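Local coordinates for protein ornithine cyclodeaminase (Methanococcus maripaludis S2, PDB 3C2Q) that catalyses the conversion of ornithine to proline with release of ammonia, using NAD(+) as cofactor, at residues 68-73 and 263-268. Sequence-based numbering, arbitrary orientation.
Sequences IRKVKK and AQDKMR
Arg69, Lys70 and Asp265 form a salt-bridge network in which one acid on helix 260-271 pairs with two cationic side chains from the loop after strand 62-66. It illustrates how a single carboxylate can accept a two-nitrogen arginine grip near its plane and a lysine from above it. Arg69 meets it end-on: Arg69 NH1 reaches Asp265 OD2 at 3.2 Å, nearly straight and on the syn lone pair, while Arg69 NH2 lies 3.0 Å from Asp265 OD1. With the guanidinium and carboxylate planes only 21° apart, this two-pronged grip limits rotation of the acid. Lys70, its chain bent at the end (chi4 -65°), brings NZ to 2.9 Å from Asp265 OD2, so this oxygen accepts from both cations.

The neutral partner of Arg69 adds less: Arg69 NH2 makes a weak, bent bond to Gln264 OE1, whereas Gln264 NE2 donates to the carbonyls of Ile247 and Asp249 of the second subunit.

An asparagine in place of Asp265 would probably leave both cations without their shared counter-charge and weaken the grip on Arg69. The chemistry thus implies an electrostatic link between the mixed β-sheet region and the Rossmann fold, made by two long cationic side chains meeting one short acidic one beside a subunit interface.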
ATOM      1  N   ILE B  68       4.755 -14.954 -30.411  1.00 24.48           N
ATOM      2  CA  ILE B  68       3.954 -15.981 -31.035  1.00 25.71           C
ATOM      3  C   ILE B  68       3.096 -15.442 -32.191  1.00 26.52           C
ATOM      4  O   ILE B  68       2.962 -16.110 -33.198  1.00 27.02           O
ATOM      5  CB  ILE B  68       3.137 -16.803 -29.984  1.00 25.92           C
ATOM      6  CG1 ILE B  68       2.397 -17.967 -30.653  1.00 24.66           C
ATOM      7  CG2 ILE B  68       2.129 -15.886 -29.228  1.00 26.93           C
ATOM      8  CD1 ILE B  68       1.673 -18.928 -29.676  1.00 24.62           C
ATOM      9  N   ARG B  69       2.562 -14.232 -32.085  1.00 26.67           N
ATOM     10  CA  ARG B  69       1.744 -13.714 -33.162  1.00 27.35           C
ATOM     11  C   ARG B  69       2.534 -13.325 -34.426  1.00 27.47           C
ATOM     12  O   ARG B  69       1.937 -13.068 -35.475  1.00 27.48           O
ATOM     13  CB  ARG B  69       0.872 -12.552 -32.688  1.00 28.84           C
ATOM     14  CG  ARG B  69       1.567 -11.247 -32.687  1.00 28.61           C
ATOM     15  CD  ARG B  69       0.674 -10.130 -32.203  1.00 30.29           C
ATOM     16  NE  ARG B  69       1.486  -9.409 -31.248  1.00 32.40           N
ATOM     17  CZ  ARG B  69       2.293  -8.415 -31.566  1.00 32.07           C
ATOM     18  NH1 ARG B  69       2.311  -7.937 -32.816  1.00 33.70           N
ATOM     19  NH2 ARG B  69       3.038  -7.866 -30.618  1.00 30.88           N
ATOM     20  N   LYS B  70       3.860 -13.258 -34.334  1.00 27.22           N
ATOM     21  CA  LYS B  70       4.665 -13.022 -35.531  1.00 27.72           C
ATOM     22  C   LYS B  70       5.273 -14.301 -36.126  1.00 27.83           C
ATOM     23  O   LYS B  70       5.916 -14.238 -37.169  1.00 27.68           O
ATOM     24  CB  LYS B  70       5.749 -11.985 -35.279  1.00 27.78           C
ATOM     25  CG  LYS B  70       5.189 -10.549 -35.175  1.00 29.53           C
ATOM     26  CD  LYS B  70       6.319  -9.571 -34.986  1.00 35.03           C
ATOM     27  CE  LYS B  70       5.830  -8.197 -34.558  1.00 37.06           C
ATOM     28  NZ  LYS B  70       5.007  -7.560 -35.603  1.00 38.41           N
ATOM     29  N   VAL B  71       5.066 -15.446 -35.474  1.00 27.61           N
ATOM     30  CA  VAL B  71       5.554 -16.727 -36.024  1.00 28.31           C
ATOM     31  C   VAL B  71       4.739 -17.130 -37.270  1.00 29.39           C
ATOM     32  O   VAL B  71       3.505 -17.127 -37.236  1.00 29.14           O
ATOM     33  CB  VAL B  71       5.577 -17.842 -34.962  1.00 28.08           C
ATOM     34  CG1 VAL B  71       6.004 -19.223 -35.578  1.00 28.07           C
ATOM     35  CG2 VAL B  71       6.529 -17.470 -33.832  1.00 26.04           C
ATOM     36  N   LYS B  72       5.448 -17.443 -38.364  1.00 30.36           N
ATOM     37  CA  LYS B  72       4.808 -17.796 -39.653  1.00 31.43           C
ATOM     38  C   LYS B  72       4.873 -19.291 -39.938  1.00 31.47           C
ATOM     39  O   LYS B  72       5.797 -19.964 -39.509  1.00 30.73           O
ATOM     40  CB  LYS B  72       5.462 -17.034 -40.813  1.00 31.83           C
ATOM     41  CG  LYS B  72       5.380 -15.516 -40.710  1.00 34.20           C
ATOM     42  CD  LYS B  72       3.920 -15.042 -40.585  1.00 40.40           C
ATOM     43  CE  LYS B  72       3.832 -13.542 -40.285  1.00 43.96           C
ATOM     44  NZ  LYS B  72       2.484 -13.177 -39.732  1.00 45.66           N
ATOM     45  N   LYS B  73       3.868 -19.813 -40.646  1.00 32.40           N
ATOM     46  CA  LYS B  73       3.876 -21.211 -41.071  1.00 32.82           C
ATOM     47  C   LYS B  73       5.249 -21.507 -41.667  1.00 31.83           C
ATOM     48  O   LYS B  73       5.751 -20.714 -42.463  1.00 31.75           O
ATOM     49  CB  LYS B  73       2.764 -21.458 -42.113  1.00 33.70           C
ATOM     50  CG  LYS B  73       2.811 -22.875 -42.676  1.00 37.19           C
ATOM     51  CD  LYS B  73       1.619 -23.252 -43.508  1.00 41.28           C
ATOM     52  CE  LYS B  73       1.702 -24.771 -43.727  1.00 45.72           C
ATOM     53  NZ  LYS B  73       0.808 -25.295 -44.787  1.00 47.62           N
ATOM     54  N   ALA B 263       1.665  -0.480 -30.953  1.00 20.40           N
ATOM     55  CA  ALA B 263       2.375   0.285 -29.908  1.00 20.42           C
ATOM     56  C   ALA B 263       3.429  -0.589 -29.257  1.00 20.55           C
ATOM     57  O   ALA B 263       4.589  -0.180 -29.124  1.00 20.86           O
ATOM     58  CB  ALA B 263       1.379   0.827 -28.859  1.00 21.44           C
ATOM     59  N   GLN B 264       3.049  -1.818 -28.900  1.00 21.08           N
ATOM     60  CA  GLN B 264       3.981  -2.746 -28.279  1.00 21.15           C
ATOM     61  C   GLN B 264       5.254  -2.980 -29.116  1.00 21.79           C
ATOM     62  O   GLN B 264       6.375  -2.932 -28.583  1.00 20.70           O
ATOM     63  CB  GLN B 264       3.306  -4.082 -27.967  1.00 20.73           C
ATOM     64  CG  GLN B 264       4.189  -4.998 -27.099  1.00 21.46           C
ATOM     65  CD  GLN B 264       3.621  -6.400 -26.930  1.00 22.82           C
ATOM     66  OE1 GLN B 264       4.004  -7.320 -27.657  1.00 26.54           O
ATOM     67  NE2 GLN B 264       2.711  -6.570 -25.981  1.00 20.96           N
ATOM     68  N   ASP B 265       5.070  -3.249 -30.410  1.00 22.86           N
ATOM     69  CA  ASP B 265       6.195  -3.503 -31.328  1.00 23.44           C
ATOM     70  C   ASP B 265       7.143  -2.317 -31.418  1.00 23.33           C
ATOM     71  O   ASP B 265       8.357  -2.488 -31.382  1.00 23.54           O
ATOM     72  CB  ASP B 265       5.661  -3.888 -32.727  1.00 24.56           C
ATOM     73  CG  ASP B 265       4.957  -5.242 -32.728  1.00 26.47           C
ATOM     74  OD1 ASP B 265       5.149  -6.029 -31.770  1.00 29.31           O
ATOM     75  OD2 ASP B 265       4.179  -5.504 -33.674  1.00 31.59           O
ATOM     76  N   LYS B 266       6.577  -1.112 -31.490  1.00 22.83           N
ATOM     77  CA  LYS B 266       7.367   0.120 -31.505  1.00 23.92           C
ATOM     78  C   LYS B 266       8.127   0.342 -30.185  1.00 23.19           C
ATOM     79  O   LYS B 266       9.282   0.748 -30.184  1.00 22.17           O
ATOM     80  CB  LYS B 266       6.483   1.329 -31.833  1.00 23.17           C
ATOM     81  CG  LYS B 266       7.315   2.578 -32.209  1.00 29.59           C
ATOM     82  CD  LYS B 266       6.500   3.549 -33.044  1.00 35.34           C
ATOM     83  CE  LYS B 266       7.390   4.636 -33.680  1.00 38.26           C
ATOM     84  NZ  LYS B 266       6.489   5.765 -34.102  1.00 40.64           N
HETATM   85  N   MSE B 267       7.469   0.052 -29.057  1.00 23.46           N
HETATM   86  CA  MSE B 267       8.127   0.120 -27.748  1.00 24.68           C
HETATM   87  C   MSE B 267       9.298  -0.835 -27.651  1.00 23.02           C
HETATM   88  O   MSE B 267      10.359  -0.493 -27.114  1.00 22.56           O
HETATM   89  CB  MSE B 267       7.105  -0.198 -26.643  1.00 23.30           C
HETATM   90  CG  MSE B 267       6.086   0.912 -26.463  1.00 24.38           C
HETATM   91 SE   MSE B 267       4.604   0.335 -25.268  1.00 33.77          SE
HETATM   92  CE  MSE B 267       5.670   0.117 -23.623  1.00 27.50           C
ATOM     93  N   ARG B 268       9.116  -2.045 -28.175  1.00 22.56           N
ATOM     94  CA  ARG B 268      10.186  -3.037 -28.093  1.00 22.55           C
ATOM     95  C   ARG B 268      11.450  -2.578 -28.809  1.00 22.84           C
ATOM     96  O   ARG B 268      12.536  -2.620 -28.247  1.00 22.95           O
ATOM     97  CB  ARG B 268       9.726  -4.390 -28.638  1.00 21.72           C
ATOM     98  CG  ARG B 268      10.809  -5.458 -28.542  1.00 23.48           C
ATOM     99  CD  ARG B 268      10.304  -6.834 -28.971  1.00 23.91           C
ATOM    100  NE  ARG B 268      11.343  -7.868 -28.846  1.00 24.71           N
ATOM    101  CZ  ARG B 268      11.276  -9.058 -29.451  1.00 26.87           C
ATOM    102  NH1 ARG B 268      10.240  -9.361 -30.233  1.00 23.76           N
ATOM    103  NH2 ARG B 268      12.249  -9.934 -29.290  1.00 27.36           N
TER